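Putative lipoprotein (Parabacteroides distasonis, PDB 4FVS) is of uncharacterised function but probably binds lipid or another apolar ligand, like the LolA/LolB lipoprotein carriers of its clan. Local coordinates at residues 59-63 with 92-96; 45-51 with 64-70; 12-18 with 30-36. All blocks are in the same frame, centred on the assembly; numbering follows the deposited sequence.

Interaction 1: residues 59-63 with 92-96; sequences TIVNK and MNTNV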
loop_
_atom_site.group_PDB
_atom_site.type_symbol
_atom_site.label_atom_id
_atom_site.label_comp_id
_atom_site.label_asym_id
_atom_site.label_seq_id
_atom_site.Cartn_x
_atom_site.Cartn_y
_atom_site.Cartn_z
ATOM N N THR A 59 6.148 -20.166 3.739
ATOM C CA THR A 59 7.532 -19.710 3.904
ATOM C C THR A 59 7.589 -18.161 3.818
ATOM O O THR A 59 6.872 -17.568 3.026
ATOM C CB THR A 59 8.453 -20.372 2.874
ATOM O OG1 THR A 59 7.878 -20.235 1.576
ATOM C CG2 THR A 59 8.690 -21.829 3.142
ATOM N N ILE A 60 8.412 -17.521 4.661
ATOM C CA ILE A 60 8.558 -16.068 4.732
ATOM C C ILE A 60 9.324 -15.556 3.506
ATOM O O ILE A 60 10.379 -16.115 3.165
ATOM C CB ILE A 60 9.266 -15.641 6.055
ATOM C CG1 ILE A 60 8.560 -16.248 7.285
ATOM C CG2 ILE A 60 9.342 -14.105 6.160
ATOM C CD1 ILE A 60 9.404 -16.422 8.520
ATOM N N VAL A 61 8.810 -14.488 2.857
ATOM C CA VAL A 61 9.450 -13.868 1.690
ATOM C C VAL A 61 9.901 -12.465 2.078
ATOM O O VAL A 61 10.833 -11.952 1.484
ATOM C CB VAL A 61 8.596 -13.871 0.397
ATOM C CG1 VAL A 61 8.072 -15.266 0.115
ATOM C CG2 VAL A 61 7.440 -12.879 0.465
ATOM N N ASN A 62 9.253 -11.836 3.057
ATOM C CA ASN A 62 9.655 -10.520 3.549
ATOM C C ASN A 62 8.995 -10.253 4.862
ATOM O O ASN A 62 7.880 -10.707 5.105
ATOM C CB ASN A 62 9.338 -9.383 2.557
ATOM C CG ASN A 62 10.271 -8.200 2.674
ATOM O OD1 ASN A 62 9.893 -7.082 3.078
ATOM N ND2 ASN A 62 11.534 -8.424 2.319
ATOM N N LYS A 63 9.686 -9.515 5.701
ATOM C CA LYS A 63 9.205 -9.102 7.004
ATOM C C LYS A 63 9.811 -7.740 7.287
ATOM O O LYS A 63 10.924 -7.448 6.832
ATOM C CB LYS A 63 9.516 -10.146 8.120
ATOM C CG LYS A 63 10.996 -10.477 8.305
ATOM C CD LYS A 63 11.287 -11.222 9.588
ATOM C CE LYS A 63 12.777 -11.395 9.833
ATOM N NZ LYS A 63 13.354 -12.543 9.088
HETATM N N MSE A 92 10.925 -11.141 -4.222
HETATM C CA MSE A 92 11.428 -10.818 -2.904
HETATM C C MSE A 92 11.837 -11.979 -2.040
HETATM O O MSE A 92 11.209 -13.045 -2.002
HETATM C CB MSE A 92 10.382 -10.051 -2.112
HETATM C CG MSE A 92 10.486 -8.586 -2.236
HETATM SE SE MSE A 92 9.183 -7.904 -1.010
HETATM C CE MSE A 92 9.321 -5.997 -1.171
ATOM N N ASN A 93 12.903 -11.682 -1.284
ATOM C CA ASN A 93 13.539 -12.446 -0.232
ATOM C C ASN A 93 13.651 -11.491 0.964
ATOM O O ASN A 93 13.287 -10.321 0.838
ATOM C CB ASN A 93 14.866 -13.049 -0.687
ATOM C CG ASN A 93 15.946 -12.065 -0.958
ATOM O OD1 ASN A 93 16.525 -11.506 -0.037
ATOM N ND2 ASN A 93 16.295 -11.874 -2.227
ATOM N N THR A 94 14.083 -11.973 2.122
ATOM C CA THR A 94 14.085 -11.151 3.337
ATOM C C THR A 94 15.184 -10.077 3.343
ATOM O O THR A 94 15.097 -9.147 4.154
ATOM C CB THR A 94 14.178 -12.024 4.571
ATOM O OG1 THR A 94 13.502 -13.245 4.280
ATOM C CG2 THR A 94 13.519 -11.366 5.777
ATOM N N ASN A 95 16.166 -10.160 2.418
ATOM C CA ASN A 95 17.233 -9.156 2.288
ATOM C C ASN A 95 16.754 -7.962 1.482
ATOM O O ASN A 95 17.399 -6.922 1.487
ATOM C CB ASN A 95 18.485 -9.746 1.642
ATOM C CG ASN A 95 19.138 -10.826 2.447
ATOM O OD1 ASN A 95 19.209 -10.761 3.688
ATOM N ND2 ASN A 95 19.657 -11.822 1.736
ATOM N N VAL A 96 15.618 -8.107 0.801
ATOM C CA VAL A 96 15.031 -7.055 -0.013
ATOM C C VAL A 96 14.399 -5.987 0.893
ATOM O O VAL A 96 13.588 -6.299 1.771
ATOM C CB VAL A 96 14.026 -7.629 -1.016
ATOM C CG1 VAL A 96 13.395 -6.529 -1.843
ATOM C CG2 VAL A 96 14.699 -8.646 -1.921
HETATM O O HOH W 1 12.768 -5.381 4.819
#
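With CG carried to the far side from its backbone N (chi1 -152°), Asn-62 pushes its amide into the bend formed by residues 93-96, where ND2 is shared by two backbone oxygens. ND2 donates to Val-96 O at 3.0 Å in a fairly straight bond. The second bond runs from ND2 to Asn-93 O, also 3.0 Å away, and is more bent, at 142° about the hydrogen. Both acceptors lie close to the amide plane of Asn-62, so the pair fixes the rotation of the carboxamide. Its other end is used too: OD1 is hydrogen-bonded to Tyr-51 OH, which satisfies a buried polar group at both ends.

This amide sits at a structural corner. Val-61 and Asn-62 form a classic beta bulge opposite Tyr-53, near where the chain turns into the strand that continues to residue 71. Across from it, residues 93-96 make a type I turn, closed by Val-96 N donating to Asn-93 O at 3.2 Å; that donor and Asn-62 ND2 reach the oxygen from opposite faces of its plane. Asn-93 OD1 accepts from Asn-95 N, adding an Asx turn.

Beside the amide, the extended selenomethionine Met-92 brings its SE to 3.9 Å from Asn-62 CG, its side chain also resting on Ile-127 of strand 123-129. Toward solvent, Lys-63 bends at its last torsion (chi4 -82°) and passes across Thr-94, with NZ 3.5 Å from CG2 of that threonine. A water links the two backbones, donating to Val-96 O at 3.3 Å and, weakly, to Lys-63 O.

Interaction 2: residues 45-51 with 64-70; sequences QEVEADY and GDIKAYC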
loop_
_atom_site.group_PDB
_atom_site.type_symbol
_atom_site.label_atom_id
_atom_site.label_comp_id
_atom_site.label_asym_id
_atom_site.label_seq_id
_atom_site.Cartn_x
_atom_site.Cartn_y
_atom_site.Cartn_z
ATOM N N GLN A 45 -1.814 11.487 15.546
ATOM C CA GLN A 45 -1.502 10.128 15.987
ATOM C C GLN A 45 -0.410 9.491 15.147
ATOM O O GLN A 45 -0.314 9.787 13.966
ATOM C CB GLN A 45 -2.770 9.270 15.894
ATOM C CG GLN A 45 -2.757 8.032 16.778
ATOM C CD GLN A 45 -4.057 7.286 16.711
ATOM O OE1 GLN A 45 -4.625 6.896 17.741
ATOM N NE2 GLN A 45 -4.562 7.076 15.499
ATOM N N GLU A 46 0.385 8.591 15.743
ATOM C CA GLU A 46 1.420 7.825 15.045
ATOM C C GLU A 46 1.202 6.342 15.343
ATOM O O GLU A 46 0.925 5.987 16.487
ATOM C CB GLU A 46 2.830 8.290 15.438
ATOM C CG GLU A 46 3.913 7.817 14.480
ATOM C CD GLU A 46 5.216 8.604 14.453
ATOM O OE1 GLU A 46 5.418 9.479 15.329
ATOM O OE2 GLU A 46 6.035 8.350 13.540
ATOM N N VAL A 47 1.242 5.489 14.315
ATOM C CA VAL A 47 1.019 4.043 14.464
ATOM C C VAL A 47 2.170 3.284 13.803
ATOM O O VAL A 47 2.574 3.623 12.689
ATOM C CB VAL A 47 -0.361 3.601 13.890
ATOM C CG1 VAL A 47 -0.467 2.084 13.753
ATOM C CG2 VAL A 47 -1.505 4.125 14.745
ATOM N N GLU A 48 2.697 2.265 14.498
ATOM C CA GLU A 48 3.742 1.401 13.972
ATOM C C GLU A 48 3.202 -0.044 13.930
ATOM O O GLU A 48 2.795 -0.583 14.956
ATOM C CB GLU A 48 5.051 1.511 14.789
ATOM C CG GLU A 48 6.210 0.804 14.102
ATOM C CD GLU A 48 7.623 0.940 14.612
ATOM O OE1 GLU A 48 8.220 1.976 14.258
ATOM O OE2 GLU A 48 8.215 -0.088 15.019
ATOM N N ALA A 49 3.183 -0.647 12.745
ATOM C CA ALA A 49 2.707 -2.010 12.558
ATOM C C ALA A 49 3.783 -2.921 11.975
ATOM O O ALA A 49 4.613 -2.459 11.194
ATOM C CB ALA A 49 1.501 -2.008 11.645
ATOM N N ASP A 50 3.771 -4.209 12.377
ATOM C CA ASP A 50 4.658 -5.248 11.854
ATOM C C ASP A 50 3.976 -5.968 10.727
ATOM O O ASP A 50 2.749 -6.089 10.737
ATOM C CB ASP A 50 5.088 -6.258 12.932
ATOM C CG ASP A 50 6.169 -5.739 13.839
ATOM O OD1 ASP A 50 7.292 -5.510 13.345
ATOM O OD2 ASP A 50 5.909 -5.606 15.056
ATOM N N TYR A 51 4.754 -6.429 9.734
ATOM C CA TYR A 51 4.189 -7.185 8.627
ATOM C C TYR A 51 5.055 -8.387 8.339
ATOM O O TYR A 51 6.257 -8.360 8.587
ATOM C CB TYR A 51 3.987 -6.320 7.369
ATOM C CG TYR A 51 5.248 -5.856 6.672
ATOM C CD1 TYR A 51 5.912 -6.681 5.769
ATOM C CD2 TYR A 51 5.716 -4.551 6.826
ATOM C CE1 TYR A 51 7.048 -6.251 5.091
ATOM C CE2 TYR A 51 6.854 -4.107 6.145
ATOM C CZ TYR A 51 7.516 -4.962 5.275
ATOM O OH TYR A 51 8.641 -4.552 4.593
ATOM N N GLY A 64 9.057 -6.918 8.003
ATOM C CA GLY A 64 9.461 -5.576 8.367
ATOM C C GLY A 64 8.378 -4.872 9.141
ATOM O O GLY A 64 7.436 -5.514 9.613
ATOM N N ASP A 65 8.496 -3.549 9.253
ATOM C CA ASP A 65 7.532 -2.711 9.950
ATOM C C ASP A 65 7.153 -1.483 9.084
ATOM O O ASP A 65 7.924 -1.063 8.218
ATOM C CB ASP A 65 8.054 -2.293 11.328
ATOM C CG ASP A 65 9.494 -1.840 11.384
ATOM O OD1 ASP A 65 9.797 -0.748 10.833
ATOM O OD2 ASP A 65 10.307 -2.535 12.045
ATOM N N ILE A 66 5.946 -0.956 9.299
ATOM C CA ILE A 66 5.416 0.158 8.534
ATOM C C ILE A 66 4.854 1.192 9.488
ATOM O O ILE A 66 4.232 0.836 10.493
ATOM C CB ILE A 66 4.377 -0.317 7.475
ATOM C CG1 ILE A 66 3.982 0.827 6.516
ATOM C CG2 ILE A 66 3.155 -0.987 8.088
ATOM C CD1 ILE A 66 3.861 0.431 5.087
ATOM N N LYS A 67 5.134 2.480 9.209
ATOM C CA LYS A 67 4.654 3.591 10.038
ATOM C C LYS A 67 3.554 4.371 9.310
ATOM O O LYS A 67 3.573 4.496 8.096
ATOM C CB LYS A 67 5.794 4.528 10.461
ATOM C CG LYS A 67 6.450 4.150 11.776
ATOM C CD LYS A 67 7.176 5.343 12.399
ATOM C CE LYS A 67 7.591 5.098 13.840
ATOM N NZ LYS A 67 8.097 6.326 14.505
ATOM N N ALA A 68 2.563 4.814 10.064
ATOM C CA ALA A 68 1.438 5.624 9.601
ATOM C C ALA A 68 1.213 6.736 10.583
ATOM O O ALA A 68 1.329 6.501 11.790
ATOM C CB ALA A 68 0.177 4.778 9.461
ATOM N N TYR A 69 0.916 7.952 10.101
ATOM C CA TYR A 69 0.686 9.050 11.038
ATOM C C TYR A 69 -0.215 10.151 10.483
ATOM O O TYR A 69 -0.387 10.283 9.275
ATOM C CB TYR A 69 2.025 9.679 11.502
ATOM C CG TYR A 69 2.888 10.184 10.374
ATOM C CD1 TYR A 69 2.721 11.470 9.866
ATOM C CD2 TYR A 69 3.901 9.396 9.838
ATOM C CE1 TYR A 69 3.513 11.946 8.824
ATOM C CE2 TYR A 69 4.700 9.860 8.794
ATOM C CZ TYR A 69 4.491 11.133 8.278
ATOM O OH TYR A 69 5.265 11.618 7.246
ATOM N N CYS A 70 -0.787 10.922 11.420
ATOM C CA CYS A 70 -1.551 12.150 11.238
ATOM C C CYS A 70 -0.693 13.313 11.702
ATOM O O CYS A 70 -0.140 13.265 12.803
ATOM C CB CYS A 70 -2.879 12.115 11.990
ATOM S SG CYS A 70 -4.285 11.562 10.992
#
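Tyr-51 lays its ring flat over Gly-64 at one end of the antiparallel beta hairpin made by strands 44-54 and 60-71. CG stands between the backbone N and the carbonyl carbon (chi1 69°), which swings the ring across to the partner strand; Gly-64 CA sits 3.9 Å from the ring centroid, 21° off the normal, as a CH-pi contact. Beyond the glycine, Tyr-51 OH goes on to hydrogen-bond Asn-62 OD1.

Side chains alternate between two faces. On the one bearing Glu-46, Glu-48 and Lys-67, the lysine crosses both glutamates but pairs with Glu-46: NZ meets OE2 at 3.0 Å, coming from above the carboxylate plane. Glu-48 crosses the lysine chain lower down, its OE1 3.2 Å from Lys-67 CE, with NZ beyond salt-bridge range. Farther along, the carboxylates of Asp-50 and Asp-65 are steeply turned to each other, Asp-50 OD1 being 4.4 Å from Asp-65 OD2, which may raise their proton affinity.

The other face is mostly buried and largely apolar. Ala-49 CB meets Ile-66 CG2 at 4.1 Å, and Phe-6 and Phe-8 cover Val-47 and Ile-66. At the far end Cys-70 N donates to Gln-45 O at 2.8 Å, and Cys-70 SG is disulfide-bonded to Cys-4 SG.

Interaction 3: residues 12-18 with 30-36; sequences EGTVWVR and VMSYQVD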
loop_
_atom_site.group_PDB
_atom_site.type_symbol
_atom_site.label_atom_id
_atom_site.label_comp_id
_atom_site.label_asym_id
_atom_site.label_seq_id
_atom_site.Cartn_x
_atom_site.Cartn_y
_atom_site.Cartn_z
ATOM N N GLU A 12 -3.967 -0.999 19.166
ATOM C CA GLU A 12 -2.851 -1.868 19.540
ATOM C C GLU A 12 -3.314 -3.329 19.601
ATOM O O GLU A 12 -4.346 -3.626 20.204
ATOM C CB GLU A 12 -2.256 -1.413 20.880
ATOM C CG GLU A 12 -0.821 -1.864 21.130
ATOM C CD GLU A 12 -0.136 -1.264 22.347
ATOM O OE1 GLU A 12 -0.033 -0.017 22.425
ATOM O OE2 GLU A 12 0.361 -2.047 23.190
ATOM N N GLY A 13 -2.580 -4.200 18.912
ATOM C CA GLY A 13 -2.864 -5.632 18.858
ATOM C C GLY A 13 -3.786 -6.091 17.741
ATOM O O GLY A 13 -4.021 -7.300 17.592
ATOM N N THR A 14 -4.327 -5.135 16.953
ATOM C CA THR A 14 -5.211 -5.440 15.832
ATOM C C THR A 14 -4.399 -6.178 14.793
ATOM O O THR A 14 -3.269 -5.789 14.503
ATOM C CB THR A 14 -5.849 -4.157 15.297
ATOM O OG1 THR A 14 -6.716 -3.644 16.302
ATOM C CG2 THR A 14 -6.632 -4.363 14.011
ATOM N N VAL A 15 -4.954 -7.273 14.279
ATOM C CA VAL A 15 -4.334 -8.091 13.243
ATOM C C VAL A 15 -5.218 -8.073 11.988
ATOM O O VAL A 15 -6.441 -7.950 12.083
ATOM C CB VAL A 15 -4.039 -9.548 13.713
ATOM C CG1 VAL A 15 -2.923 -9.598 14.747
ATOM C CG2 VAL A 15 -5.289 -10.248 14.227
ATOM N N TRP A 16 -4.595 -8.168 10.816
ATOM C CA TRP A 16 -5.312 -8.236 9.556
ATOM C C TRP A 16 -4.492 -9.006 8.531
ATOM O O TRP A 16 -3.287 -9.215 8.703
ATOM C CB TRP A 16 -5.750 -6.858 9.013
ATOM C CG TRP A 16 -4.711 -5.861 8.605
ATOM C CD1 TRP A 16 -4.455 -5.439 7.334
ATOM C CD2 TRP A 16 -3.954 -5.005 9.472
ATOM N NE1 TRP A 16 -3.525 -4.427 7.348
ATOM C CE2 TRP A 16 -3.215 -4.124 8.650
ATOM C CE3 TRP A 16 -3.764 -4.948 10.859
ATOM C CZ2 TRP A 16 -2.315 -3.191 9.169
ATOM C CZ3 TRP A 16 -2.860 -4.028 11.371
ATOM C CH2 TRP A 16 -2.148 -3.162 10.532
ATOM N N VAL A 17 -5.193 -9.533 7.520
ATOM C CA VAL A 17 -4.626 -10.333 6.451
ATOM C C VAL A 17 -5.148 -9.828 5.143
ATOM O O VAL A 17 -6.366 -9.728 4.957
ATOM C CB VAL A 17 -4.914 -11.857 6.598
ATOM C CG1 VAL A 17 -4.218 -12.658 5.484
ATOM C CG2 VAL A 17 -4.489 -12.381 7.958
ATOM N N ARG A 18 -4.224 -9.517 4.235
ATOM C CA ARG A 18 -4.466 -9.157 2.839
ATOM C C ARG A 18 -3.854 -10.256 2.008
ATOM O O ARG A 18 -2.727 -10.675 2.320
ATOM C CB ARG A 18 -3.894 -7.770 2.480
ATOM C CG ARG A 18 -4.763 -6.631 2.992
ATOM C CD ARG A 18 -4.162 -5.246 2.826
ATOM N NE ARG A 18 -3.865 -4.936 1.428
ATOM C CZ ARG A 18 -2.645 -4.663 0.984
ATOM N NH1 ARG A 18 -1.622 -4.620 1.824
ATOM N NH2 ARG A 18 -2.445 -4.393 -0.295
ATOM N N VAL A 30 0.515 -14.036 0.883
ATOM C CA VAL A 30 -0.265 -13.774 2.097
ATOM C C VAL A 30 0.452 -12.637 2.852
ATOM O O VAL A 30 1.665 -12.713 3.080
ATOM C CB VAL A 30 -0.467 -15.036 2.960
ATOM C CG1 VAL A 30 -1.323 -14.731 4.186
ATOM C CG2 VAL A 30 -1.085 -16.160 2.130
HETATM N N MSE A 31 -0.276 -11.564 3.175
HETATM C CA MSE A 31 0.306 -10.412 3.850
HETATM C C MSE A 31 -0.364 -10.228 5.197
HETATM O O MSE A 31 -1.535 -9.814 5.252
HETATM C CB MSE A 31 0.181 -9.184 2.970
HETATM C CG MSE A 31 0.917 -9.374 1.647
HETATM SE SE MSE A 31 0.555 -8.093 0.277
HETATM C CE MSE A 31 -1.333 -8.649 -0.129
ATOM N N SER A 32 0.370 -10.600 6.282
ATOM C CA SER A 32 -0.134 -10.538 7.642
ATOM C C SER A 32 0.445 -9.354 8.376
ATOM O O SER A 32 1.657 -9.136 8.343
ATOM C CB SER A 32 0.177 -11.823 8.382
ATOM O OG SER A 32 -0.334 -12.911 7.638
ATOM N N TYR A 33 -0.424 -8.584 9.034
ATOM C CA TYR A 33 -0.035 -7.379 9.753
ATOM C C TYR A 33 -0.536 -7.370 11.168
ATOM O O TYR A 33 -1.480 -8.091 11.500
ATOM C CB TYR A 33 -0.597 -6.128 9.062
ATOM C CG TYR A 33 -0.163 -5.857 7.644
ATOM C CD1 TYR A 33 -0.744 -6.535 6.574
ATOM C CD2 TYR A 33 0.697 -4.804 7.351
ATOM C CE1 TYR A 33 -0.385 -6.248 5.252
ATOM C CE2 TYR A 33 1.058 -4.504 6.035
ATOM C CZ TYR A 33 0.499 -5.217 4.988
ATOM O OH TYR A 33 0.836 -4.892 3.702
ATOM N N GLN A 34 0.064 -6.502 11.990
ATOM C CA GLN A 34 -0.334 -6.296 13.368
ATOM C C GLN A 34 0.121 -4.928 13.897
ATOM O O GLN A 34 1.295 -4.594 13.779
ATOM C CB GLN A 34 0.205 -7.396 14.277
ATOM C CG GLN A 34 -0.369 -7.237 15.676
ATOM C CD GLN A 34 0.198 -8.197 16.653
ATOM O OE1 GLN A 34 1.395 -8.503 16.636
ATOM N NE2 GLN A 34 -0.646 -8.620 17.574
ATOM N N VAL A 35 -0.796 -4.168 14.521
ATOM C CA VAL A 35 -0.469 -2.888 15.156
ATOM C C VAL A 35 0.364 -3.180 16.414
ATOM O O VAL A 35 -0.149 -3.768 17.365
ATOM C CB VAL A 35 -1.719 -2.039 15.484
ATOM C CG1 VAL A 35 -1.332 -0.762 16.220
ATOM C CG2 VAL A 35 -2.517 -1.722 14.226
ATOM N N ASP A 36 1.642 -2.803 16.392
ATOM C CA ASP A 36 2.551 -3.037 17.501
ATOM C C ASP A 36 2.461 -1.887 18.520
ATOM O O ASP A 36 2.295 -2.162 19.704
ATOM C CB ASP A 36 3.992 -3.227 16.990
ATOM C CG ASP A 36 4.963 -3.904 17.951
ATOM O OD1 ASP A 36 4.575 -4.164 19.123
ATOM O OD2 ASP A 36 6.105 -4.188 17.532
#
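Tyr-33 meets the face of Trp-16 mainly through its methylene. Tyr-33 CB sits over the six-membered ring of Trp-16, 3.3 Å from its centroid, in a CH-pi contact. The tyrosine ring then runs on past the indole: its plane is within 5° of the five-membered ring, yet the centroids are 4.6 Å apart and overlap is slight. A chi1 of 65° at Trp-16 turns the indole onto the neighbouring strand, and its CZ3 also reaches Val-35 CG2 at 3.7 Å.

Farther along the same face, Arg-18 brings NH1 to 3.1 Å from Tyr-33 OH, at an angle too poor for a hydrogen bond, while CE of the selenomethionine Met-31 lies over the guanidinium. On the face of Val-15 and Val-17 the contacts are plainer: Val-17 CG1 reaches Val-30 CG1 at 3.8 Å, and Val-15 lies beside Gln-34.

Beneath these side chains runs an antiparallel hairpin, strands 15-22 and 27-41, with Trp-16 and Tyr-33 as a hydrogen-bonded pair; Tyr-33 N donates to Trp-16 O at 3.0 Å. Before the strand proper, Gly-13 N holds Val-35 O at 2.9 Å.

In the next shell, Phe-8 meets the indole edge-to-face, and Leu-211 and Leu-214 pack against it. With an alanine in place of Trp-16, Tyr-33 CB and Val-35 CG2 would probably lose the flat surface they rest on, and Phe-8 its aromatic partner.

Arg-18 NH2 is hydrogen-bonded to Thr-209 OG1, and Tyr-33 OH to Tyr-53 OH. The buried guanidinium is therefore met by polar groups, Thr-209 and, in a long, weak ion pair, Glu-81, and its charge would probably polarise the nearby Tyr-33 hydroxyl.

Overall arrangement
Interactions 2 and 3 are successive hairpins of one antiparallel array. Strands 27-41 and 44-54 run side by side, joined where Asp-50 N probably donates to Gln-34 O, and Tyr-51 packs on Tyr-33. Both hairpins have a buried face, small aliphatic side chains with Tyr-51 in interaction 2, Trp-16 and Tyr-33 in interaction 3. Interaction 3 adds a buried arginine, whereas interaction 2 keeps its charges on the more exposed face. Interaction 1 lies nearer the surface, about 19 Å from interaction 2 between centres. It shares strand 60-71 with that hairpin but joins it to a loop, and relies on side-chain-to-backbone hydrogen bonds rather than a strand ladder.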